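Local coordinates for protein thiamine phosphate pyrophosphorylase (Bacteroides thetaiotaomicron VPI-5482, PDB 3CEU) that probably joins a thiazole phosphate to a pyrimidine diphosphate, making thiamine phosphate on the route to thiamine diphosphate, at residues Val13-Ile18 against Leu32-Thr37; Ala21-Gly26 against Glu51-Arg56; Tyr41-Leu46 against Glu67-Met72. All coordinates share one frame; numbering follows the deposited sequence.

Interaction 1 of 3, residues Val13-Ile18 against Leu32-Thr37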
loop_
_atom_site.group_PDB
_atom_site.type_symbol
_atom_site.label_atom_id
_atom_site.label_comp_id
_atom_site.label_asym_id
_atom_site.label_seq_id
_atom_site.Cartn_x
_atom_site.Cartn_y
_atom_site.Cartn_z
ATOM N N VAL A 13 -18.084 7.728 4.830
ATOM C CA VAL A 13 -17.947 9.065 5.400
ATOM C C VAL A 13 -16.806 9.119 6.402
ATOM O O VAL A 13 -16.578 8.162 7.146
ATOM C CB VAL A 13 -19.236 9.508 6.119
ATOM C CG1 VAL A 13 -20.339 9.747 5.111
ATOM C CG2 VAL A 13 -19.651 8.443 7.129
ATOM N N GLU A 14 -16.104 10.248 6.426
ATOM C CA GLU A 14 -14.975 10.438 7.329
ATOM C C GLU A 14 -13.684 9.811 6.803
ATOM O O GLU A 14 -12.606 10.049 7.353
ATOM C CB GLU A 14 -15.302 9.887 8.722
ATOM C CG GLU A 14 -16.120 10.854 9.569
ATOM C CD GLU A 14 -16.508 10.280 10.916
ATOM O OE1 GLU A 14 -17.379 9.381 10.956
ATOM O OE2 GLU A 14 -15.940 10.731 11.934
ATOM N N GLU A 15 -13.795 9.029 5.729
ATOM C CA GLU A 15 -12.631 8.378 5.126
ATOM C C GLU A 15 -11.558 9.405 4.739
ATOM O O GLU A 15 -10.363 9.167 4.941
ATOM C CB GLU A 15 -13.046 7.586 3.878
ATOM C CG GLU A 15 -11.919 6.744 3.287
ATOM C CD GLU A 15 -12.284 6.068 1.967
ATOM O OE1 GLU A 15 -11.469 5.252 1.488
ATOM O OE2 GLU A 15 -13.368 6.350 1.410
ATOM N N ASP A 16 -11.990 10.541 4.193
ATOM C CA ASP A 16 -11.063 11.591 3.791
ATOM C C ASP A 16 -10.324 12.175 4.999
ATOM O O ASP A 16 -9.139 12.506 4.913
ATOM C CB ASP A 16 -11.804 12.708 3.040
ATOM C CG ASP A 16 -12.630 13.598 3.962
ATOM O OD1 ASP A 16 -13.543 13.087 4.635
ATOM O OD2 ASP A 16 -12.361 14.812 4.006
ATOM N N LYS A 17 -11.028 12.297 6.120
ATOM C CA LYS A 17 -10.438 12.835 7.349
ATOM C C LYS A 17 -9.416 11.861 7.898
ATOM O O LYS A 17 -8.325 12.243 8.320
ATOM C CB LYS A 17 -11.507 13.047 8.426
ATOM C CG LYS A 17 -12.229 14.390 8.397
ATOM C CD LYS A 17 -13.129 14.552 7.192
ATOM C CE LYS A 17 -14.054 15.752 7.375
ATOM N NZ LYS A 17 -15.004 15.539 8.515
ATOM N N ILE A 18 -9.783 10.589 7.909
ATOM C CA ILE A 18 -8.882 9.591 8.426
ATOM C C ILE A 18 -7.638 9.528 7.562
ATOM O O ILE A 18 -6.529 9.472 8.084
ATOM C CB ILE A 18 -9.546 8.201 8.492
ATOM C CG1 ILE A 18 -10.785 8.261 9.392
ATOM C CG2 ILE A 18 -8.549 7.189 9.044
ATOM C CD1 ILE A 18 -11.528 6.947 9.533
ATOM N N LEU A 32 -4.958 3.749 -3.421
ATOM C CA LEU A 32 -6.393 3.937 -3.593
ATOM C C LEU A 32 -6.950 2.774 -4.395
ATOM O O LEU A 32 -6.700 2.654 -5.591
ATOM C CB LEU A 32 -6.665 5.260 -4.322
ATOM C CG LEU A 32 -8.112 5.632 -4.628
ATOM C CD1 LEU A 32 -8.937 5.645 -3.345
ATOM C CD2 LEU A 32 -8.153 6.995 -5.300
ATOM N N ARG A 33 -7.697 1.909 -3.724
ATOM C CA ARG A 33 -8.295 0.756 -4.383
ATOM C C ARG A 33 -9.782 0.690 -4.054
ATOM O O ARG A 33 -10.171 0.381 -2.927
ATOM C CB ARG A 33 -7.569 -0.523 -3.944
ATOM C CG ARG A 33 -8.066 -1.828 -4.557
ATOM C CD ARG A 33 -7.111 -2.966 -4.207
ATOM N NE ARG A 33 -7.634 -4.292 -4.526
ATOM C CZ ARG A 33 -8.636 -4.892 -3.879
ATOM N NH1 ARG A 33 -9.248 -4.292 -2.863
ATOM N NH2 ARG A 33 -9.018 -6.112 -4.237
ATOM N N LYS A 34 -10.598 1.020 -5.053
ATOM C CA LYS A 34 -12.054 1.015 -4.935
ATOM C C LYS A 34 -12.608 0.218 -6.115
ATOM O O LYS A 34 -13.086 0.795 -7.094
ATOM C CB LYS A 34 -12.605 2.439 -5.005
ATOM C CG LYS A 34 -12.056 3.399 -3.964
ATOM C CD LYS A 34 -12.363 2.918 -2.559
ATOM C CE LYS A 34 -11.965 3.949 -1.513
ATOM N NZ LYS A 34 -12.217 3.426 -0.147
ATOM N N PRO A 35 -12.572 -1.118 -6.024
ATOM C CA PRO A 35 -13.054 -2.025 -7.071
ATOM C C PRO A 35 -14.442 -1.701 -7.612
ATOM O O PRO A 35 -15.374 -1.482 -6.840
ATOM C CB PRO A 35 -13.033 -3.389 -6.386
ATOM C CG PRO A 35 -11.969 -3.237 -5.327
ATOM C CD PRO A 35 -12.235 -1.865 -4.800
ATOM N N GLU A 36 -14.574 -1.680 -8.936
ATOM C CA GLU A 36 -15.863 -1.425 -9.592
ATOM C C GLU A 36 -16.629 -0.260 -8.969
ATOM O O GLU A 36 -17.697 -0.456 -8.387
ATOM C CB GLU A 36 -16.740 -2.683 -9.512
ATOM C CG GLU A 36 -16.152 -3.959 -10.134
ATOM C CD GLU A 36 -16.179 -3.960 -11.659
ATOM O OE1 GLU A 36 -17.261 -3.727 -12.249
ATOM O OE2 GLU A 36 -15.114 -4.219 -12.265
ATOM N N THR A 37 -16.113 0.953 -9.113
ATOM C CA THR A 37 -16.777 2.103 -8.515
ATOM C C THR A 37 -16.777 3.327 -9.427
ATOM O O THR A 37 -15.788 3.594 -10.105
ATOM C CB THR A 37 -16.079 2.457 -7.198
ATOM O OG1 THR A 37 -15.779 1.246 -6.490
ATOM C CG2 THR A 37 -16.974 3.320 -6.335
#

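Interaction 2 of 3, residues Ala21-Gly26 against Glu51-Arg56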
loop_
_atom_site.group_PDB
_atom_site.type_symbol
_atom_site.label_atom_id
_atom_site.label_comp_id
_atom_site.label_asym_id
_atom_site.label_seq_id
_atom_site.Cartn_x
_atom_site.Cartn_y
_atom_site.Cartn_z
ATOM N N ALA A 21 -5.425 12.490 8.193
ATOM C CA ALA A 21 -4.822 12.324 9.507
ATOM C C ALA A 21 -3.632 11.359 9.441
ATOM O O ALA A 21 -2.638 11.533 10.153
ATOM C CB ALA A 21 -5.880 11.805 10.498
ATOM N N LEU A 22 -3.744 10.339 8.590
ATOM C CA LEU A 22 -2.675 9.359 8.422
ATOM C C LEU A 22 -1.507 10.000 7.654
ATOM O O LEU A 22 -0.338 9.733 7.944
ATOM C CB LEU A 22 -3.198 8.111 7.678
ATOM C CG LEU A 22 -4.288 7.286 8.398
ATOM C CD1 LEU A 22 -5.012 6.357 7.431
ATOM C CD2 LEU A 22 -3.651 6.485 9.514
ATOM N N PHE A 23 -1.805 10.842 6.674
ATOM C CA PHE A 23 -0.718 11.494 5.954
ATOM C C PHE A 23 0.025 12.395 6.948
ATOM O O PHE A 23 1.252 12.353 7.041
ATOM C CB PHE A 23 -1.248 12.309 4.767
ATOM C CG PHE A 23 -1.452 11.493 3.515
ATOM C CD1 PHE A 23 -0.406 10.747 2.979
ATOM C CD2 PHE A 23 -2.676 11.484 2.859
ATOM C CE1 PHE A 23 -0.576 10.008 1.812
ATOM C CE2 PHE A 23 -2.855 10.745 1.688
ATOM C CZ PHE A 23 -1.802 10.009 1.167
ATOM N N GLU A 24 -0.729 13.182 7.709
ATOM C CA GLU A 24 -0.159 14.081 8.708
ATOM C C GLU A 24 0.775 13.363 9.695
ATOM O O GLU A 24 1.657 13.988 10.286
ATOM C CB GLU A 24 -1.289 14.790 9.467
ATOM C CG GLU A 24 -1.956 15.916 8.670
ATOM C CD GLU A 24 -3.231 16.435 9.315
ATOM O OE1 GLU A 24 -3.241 16.634 10.554
ATOM O OE2 GLU A 24 -4.224 16.659 8.580
ATOM N N GLU A 25 0.581 12.055 9.868
ATOM C CA GLU A 25 1.418 11.270 10.769
ATOM C C GLU A 25 2.544 10.570 10.012
ATOM O O GLU A 25 3.143 9.606 10.502
ATOM C CB GLU A 25 0.579 10.243 11.528
ATOM C CG GLU A 25 -0.468 10.858 12.446
ATOM C CD GLU A 25 0.139 11.724 13.550
ATOM O OE1 GLU A 25 -0.626 12.441 14.226
ATOM O OE2 GLU A 25 1.373 11.684 13.758
ATOM N N GLY A 26 2.814 11.051 8.802
ATOM C CA GLY A 26 3.897 10.500 8.008
ATOM C C GLY A 26 3.629 9.297 7.125
ATOM O O GLY A 26 4.567 8.572 6.799
ATOM N N GLU A 51 -4.069 18.771 -1.420
ATOM C CA GLU A 51 -3.303 18.611 -2.657
ATOM C C GLU A 51 -1.892 18.076 -2.419
ATOM O O GLU A 51 -1.441 17.168 -3.115
ATOM C CB GLU A 51 -3.191 19.957 -3.389
ATOM C CG GLU A 51 -4.425 20.862 -3.290
ATOM C CD GLU A 51 -4.197 22.262 -3.881
ATOM O OE1 GLU A 51 -4.240 22.413 -5.123
ATOM O OE2 GLU A 51 -3.969 23.212 -3.096
ATOM N N LYS A 52 -1.205 18.647 -1.434
ATOM C CA LYS A 52 0.162 18.259 -1.130
ATOM C C LYS A 52 0.385 16.782 -0.839
ATOM O O LYS A 52 1.525 16.311 -0.875
ATOM C CB LYS A 52 0.699 19.088 0.025
ATOM C CG LYS A 52 0.036 18.859 1.359
ATOM C CD LYS A 52 0.667 19.808 2.366
ATOM C CE LYS A 52 0.462 19.369 3.795
ATOM N NZ LYS A 52 1.350 20.172 4.678
ATOM N N TYR A 53 -0.684 16.049 -0.551
ATOM C CA TYR A 53 -0.540 14.627 -0.295
ATOM C C TYR A 53 -0.902 13.813 -1.535
ATOM O O TYR A 53 -0.924 12.585 -1.490
ATOM C CB TYR A 53 -1.423 14.191 0.887
ATOM C CG TYR A 53 -1.035 14.807 2.220
ATOM C CD1 TYR A 53 0.276 14.744 2.688
ATOM C CD2 TYR A 53 -1.975 15.473 3.000
ATOM C CE1 TYR A 53 0.641 15.337 3.898
ATOM C CE2 TYR A 53 -1.618 16.072 4.210
ATOM C CZ TYR A 53 -0.311 16.003 4.647
ATOM O OH TYR A 53 0.046 16.642 5.810
ATOM N N HIS A 54 -1.176 14.484 -2.649
ATOM C CA HIS A 54 -1.550 13.752 -3.852
ATOM C C HIS A 54 -0.437 12.925 -4.473
ATOM O O HIS A 54 -0.706 11.848 -5.007
ATOM C CB HIS A 54 -2.151 14.692 -4.901
ATOM C CG HIS A 54 -3.538 15.135 -4.566
ATOM N ND1 HIS A 54 -4.354 15.788 -5.468
ATOM C CD2 HIS A 54 -4.257 15.025 -3.424
ATOM C CE1 HIS A 54 -5.512 16.056 -4.893
ATOM N NE2 HIS A 54 -5.479 15.603 -3.652
ATOM N N ARG A 55 0.806 13.401 -4.402
ATOM C CA ARG A 55 1.916 12.642 -4.976
ATOM C C ARG A 55 2.351 11.486 -4.077
ATOM O O ARG A 55 3.444 10.946 -4.242
ATOM C CB ARG A 55 3.127 13.538 -5.248
ATOM C CG ARG A 55 3.966 13.874 -4.025
ATOM C CD ARG A 55 3.550 15.212 -3.462
ATOM N NE ARG A 55 4.706 16.015 -3.079
ATOM C CZ ARG A 55 4.702 17.344 -3.060
ATOM N NH1 ARG A 55 3.604 18.012 -3.406
ATOM N NH2 ARG A 55 5.795 18.009 -2.701
ATOM N N ARG A 56 1.494 11.116 -3.129
ATOM C CA ARG A 56 1.776 10.016 -2.205
ATOM C C ARG A 56 0.704 8.935 -2.383
ATOM O O ARG A 56 0.692 7.936 -1.665
ATOM C CB ARG A 56 1.731 10.518 -0.761
ATOM C CG ARG A 56 2.797 11.535 -0.386
ATOM C CD ARG A 56 4.054 10.849 0.101
ATOM N NE ARG A 56 4.945 11.763 0.803
ATOM C CZ ARG A 56 6.152 11.429 1.247
ATOM N NH1 ARG A 56 6.605 10.194 1.062
ATOM N NH2 ARG A 56 6.913 12.330 1.863
#

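Interaction 3 of 3, residues Tyr41-Leu46 against Glu67-Met72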
loop_
_atom_site.group_PDB
_atom_site.type_symbol
_atom_site.label_atom_id
_atom_site.label_comp_id
_atom_site.label_asym_id
_atom_site.label_seq_id
_atom_site.Cartn_x
_atom_site.Cartn_y
_atom_site.Cartn_z
ATOM N N TYR A 41 -16.914 9.144 -7.245
ATOM C CA TYR A 41 -16.540 8.967 -5.847
ATOM C C TYR A 41 -15.040 9.111 -5.579
ATOM O O TYR A 41 -14.640 9.619 -4.530
ATOM C CB TYR A 41 -17.049 7.615 -5.344
ATOM C CG TYR A 41 -18.549 7.479 -5.462
ATOM C CD1 TYR A 41 -19.391 8.485 -4.996
ATOM C CD2 TYR A 41 -19.126 6.341 -6.021
ATOM C CE1 TYR A 41 -20.772 8.365 -5.078
ATOM C CE2 TYR A 41 -20.511 6.205 -6.112
ATOM C CZ TYR A 41 -21.329 7.224 -5.634
ATOM O OH TYR A 41 -22.702 7.102 -5.689
ATOM N N SER A 42 -14.209 8.684 -6.524
ATOM C CA SER A 42 -12.768 8.797 -6.343
ATOM C C SER A 42 -12.360 10.254 -6.385
ATOM O O SER A 42 -11.482 10.679 -5.638
ATOM C CB SER A 42 -12.023 8.019 -7.428
ATOM O OG SER A 42 -12.321 6.642 -7.346
ATOM N N GLU A 43 -13.005 11.019 -7.261
ATOM C CA GLU A 43 -12.706 12.438 -7.383
ATOM C C GLU A 43 -13.126 13.169 -6.110
ATOM O O GLU A 43 -12.405 14.040 -5.622
ATOM C CB GLU A 43 -13.434 13.042 -8.588
ATOM C CG GLU A 43 -12.987 12.528 -9.952
ATOM C CD GLU A 43 -13.846 13.084 -11.084
ATOM O OE1 GLU A 43 -15.064 12.766 -11.125
ATOM O OE2 GLU A 43 -13.312 13.837 -11.937
ATOM N N ARG A 44 -14.284 12.809 -5.563
ATOM C CA ARG A 44 -14.782 13.452 -4.345
ATOM C C ARG A 44 -13.788 13.286 -3.203
ATOM O O ARG A 44 -13.434 14.249 -2.525
ATOM C CB ARG A 44 -16.154 12.865 -3.968
ATOM C CG ARG A 44 -17.168 12.957 -5.120
ATOM C CD ARG A 44 -18.539 12.328 -4.834
ATOM N NE ARG A 44 -19.410 13.169 -4.011
ATOM C CZ ARG A 44 -19.347 13.250 -2.685
ATOM N NH1 ARG A 44 -18.450 12.535 -2.016
ATOM N NH2 ARG A 44 -20.186 14.042 -2.029
ATOM N N LEU A 45 -13.324 12.061 -3.010
ATOM C CA LEU A 45 -12.367 11.778 -1.958
ATOM C C LEU A 45 -11.066 12.538 -2.213
ATOM O O LEU A 45 -10.566 13.230 -1.328
ATOM C CB LEU A 45 -12.109 10.270 -1.889
ATOM C CG LEU A 45 -11.465 9.705 -0.622
ATOM C CD1 LEU A 45 -11.469 8.184 -0.666
ATOM C CD2 LEU A 45 -10.062 10.221 -0.490
ATOM N N LEU A 46 -10.519 12.425 -3.418
ATOM C CA LEU A 46 -9.266 13.115 -3.732
ATOM C C LEU A 46 -9.357 14.630 -3.528
ATOM O O LEU A 46 -8.391 15.258 -3.109
ATOM C CB LEU A 46 -8.829 12.801 -5.171
ATOM C CG LEU A 46 -8.606 11.319 -5.484
ATOM C CD1 LEU A 46 -8.609 11.091 -6.989
ATOM C CD2 LEU A 46 -7.309 10.850 -4.851
ATOM N N GLU A 67 -3.171 11.909 -13.672
ATOM C CA GLU A 67 -2.759 13.247 -14.124
ATOM C C GLU A 67 -3.798 14.294 -13.723
ATOM O O GLU A 67 -3.488 15.470 -13.529
ATOM C CB GLU A 67 -2.586 13.274 -15.650
ATOM C CG GLU A 67 -1.598 12.260 -16.214
ATOM C CD GLU A 67 -0.157 12.567 -15.846
ATOM O OE1 GLU A 67 0.746 11.878 -16.361
ATOM O OE2 GLU A 67 0.073 13.494 -15.043
ATOM N N GLU A 68 -5.040 13.850 -13.610
ATOM C CA GLU A 68 -6.129 14.734 -13.228
ATOM C C GLU A 68 -5.892 15.342 -11.830
ATOM O O GLU A 68 -5.997 16.561 -11.660
ATOM C CB GLU A 68 -7.446 13.958 -13.249
ATOM C CG GLU A 68 -8.678 14.823 -13.150
ATOM C CD GLU A 68 -8.908 15.649 -14.392
ATOM O OE1 GLU A 68 -9.958 16.320 -14.467
ATOM O OE2 GLU A 68 -8.047 15.632 -15.299
ATOM N N PHE A 69 -5.554 14.503 -10.846
ATOM C CA PHE A 69 -5.329 14.969 -9.477
ATOM C C PHE A 69 -3.883 14.978 -9.008
ATOM O O PHE A 69 -3.608 15.112 -7.812
ATOM C CB PHE A 69 -6.165 14.146 -8.502
ATOM C CG PHE A 69 -7.629 14.398 -8.619
ATOM C CD1 PHE A 69 -8.368 13.812 -9.641
ATOM C CD2 PHE A 69 -8.267 15.268 -7.732
ATOM C CE1 PHE A 69 -9.731 14.088 -9.788
ATOM C CE2 PHE A 69 -9.624 15.557 -7.862
ATOM C CZ PHE A 69 -10.363 14.963 -8.899
ATOM N N ASN A 70 -2.968 14.854 -9.964
ATOM C CA ASN A 70 -1.529 14.844 -9.713
ATOM C C ASN A 70 -1.112 13.722 -8.766
ATOM O O ASN A 70 -0.279 13.916 -7.874
ATOM C CB ASN A 70 -1.063 16.190 -9.157
ATOM C CG ASN A 70 0.448 16.298 -9.122
ATOM O OD1 ASN A 70 1.111 16.083 -10.140
ATOM N ND2 ASN A 70 1.003 16.634 -7.958
ATOM N N LEU A 71 -1.706 12.550 -8.968
ATOM C CA LEU A 71 -1.396 11.395 -8.146
ATOM C C LEU A 71 0.035 10.948 -8.428
ATOM O O LEU A 71 0.667 11.395 -9.391
ATOM C CB LEU A 71 -2.365 10.247 -8.445
ATOM C CG LEU A 71 -3.864 10.553 -8.354
ATOM C CD1 LEU A 71 -4.643 9.290 -8.680
ATOM C CD2 LEU A 71 -4.221 11.061 -6.968
HETATM N N MSE A 72 0.537 10.067 -7.575
HETATM C CA MSE A 72 1.887 9.548 -7.706
HETATM C C MSE A 72 2.041 8.667 -8.944
HETATM O O MSE A 72 2.983 8.837 -9.723
HETATM C CB MSE A 72 2.245 8.750 -6.453
HETATM C CG MSE A 72 3.688 8.282 -6.394
HETATM SE SE MSE A 72 4.173 7.530 -4.654
HETATM C CE MSE A 72 4.414 5.677 -5.172
#

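Interaction 1 of 3, residues Val13-Ile18 against Leu32-Thr37
Glu15 on the helix and Lys34 on the loop point at each other and meet where Lys34 NZ comes in on the syn side of Glu15 OE1. Their CA atoms are 12.5 Å apart, so the side chains bridge nearly all the distance between the start of helix 15-24 and the loop that leaves strand 29-32. Glu15 does this as a straight rod: CG lies anti to the backbone N (chi1 -173°) and the chain stays extended to the carboxylate. Lys34 takes a kinked route, bent at chi2 (-60°) and stretched from there to its ammonium group. Lys34 NZ and Glu15 OE1 are 2.6 Å apart, a hydrogen bond within a salt bridge. The nitrogen is only 20° out of the carboxylate plane; Glu15 OE2 stands back at 3.5 Å from Lys34 NZ. Phe11 makes a cation-pi contact with Lys34. The start of helix 15-24, which follows strand 2-6, and the loop after strand 29-32 both lie at the C-terminal ends of the TIM-barrel strands, the end where barrels of this kind carry their active sites. Both residues are buried, and the ammonium is gripped by Glu15 OE1 and by the carbonyl oxygens of Thr8 and Thr10; the join between helix start and loop is therefore polar, made by one charged pair with little apolar surface.

Interaction 2 of 3, residues Ala21-Gly26 against Glu51-Arg56
In the outer layer of the TIM barrel, Phe23 on the last turn of helix 15-24 packs against Tyr53 in the 3-10 segment that leads into strand 57-59. The helix ends right there in a Schellman motif, with Gly26 as its C-prime residue at positive phi and Gly26 N bonded to Phe23 O. The two aromatic side chains run antiparallel, each passing the root of the other. The planes of the Phe23 and Tyr53 rings are almost parallel, 7° apart, but with the two ring centroids at 4.9 Å they are displaced so far that they hardly overlap. What each ring covers instead is the other's CB. Phe23 CB sits 3.4 Å from the centroid of the Tyr53 ring, nearly on the ring normal, and Tyr53 CB lies 3.7 Å from the centroid of the Phe23 ring, over a face but offset toward the rim: a reciprocal pair of CH-pi contacts. With CG anti to the carbonyl carbon (chi1 -85°), the Phe23 ring lies over Tyr53 CB and reaches Arg56, where Phe23 CE1 touches Arg56 CB at 3.5 Å before the arginine leads away. The opposite face of the Tyr53 ring is backed by Lys52 CG from the tyrosine's own segment. At the outer end, Tyr53 OH lies 3.6 Å from Glu24 CG, the two side chains crossing at about a right angle. No hydrogen bond spans the contact, so helix end and 3-10 turn are held by shape and by weakly polar C-H to ring attraction, with the polar ends of Glu24 and Arg56 at its margin.

Interaction 3 of 3, residues Tyr41-Leu46 against Glu67-Met72
Helix 39-48 runs past the chain just after helix 65-68, bringing the CA atoms of Leu46 and Phe69 to 7.2 Å, where Phe69 is the first residue to leave helical geometry. The contact joins helix 39-48 to the turn between helix 65-68 and strand 73-75, on the outside of the TIM barrel, and Phe69 carries most of it. Leu46 leans over one face of the Phe69 ring: Leu46 CB comes to 3.6 Å from Phe69 CD2, and Leu46 CD1 makes a CH-pi contact 4.0 Å from the ring centroid, 22° off the normal. At the far end of the ring, Glu43 crosses at about a right angle and offers its aliphatic part, Glu43 CG lying 3.6 Å from Phe69 CE1. The carboxylate beyond is turned 77° to the ring plane. With an alanine in place of Phe69, Leu46 would probably lose the face it rests on, and the methylenes of Glu43 part of their apolar cover. Leu46 also works through its second methyl. Its chi2 of 162° sets CD1 over the ring and turns the other branch aside, so that Leu46 CD2 meets Leu71 CD2, methyl to methyl, at 3.7 Å.

The three contacts link helices 15-24 and 39-48 with the neighbouring loops on one flank of the barrel. Interactions 1 and 2 share helix 15-24, using its start and its end, with centres 14 Å apart. Interaction 1 lies at the C-terminal ends of the strands, interaction 2 toward the N-terminal ends. Interaction 3 touches both. Leu45 CD1 packs 3.4 Å from Glu15 OE2, and Leu46 CD2 rests 4.0 Å from Leu32 CD2. Toward interaction 2 the join is polar: His54 probably hydrogen-bonds through ND1 to Phe69 O (2.6 Å) and through NE2 to Leu46 O (3.0 Å), so that the histidine would link both sides of interaction 3 to the 3-10 segment.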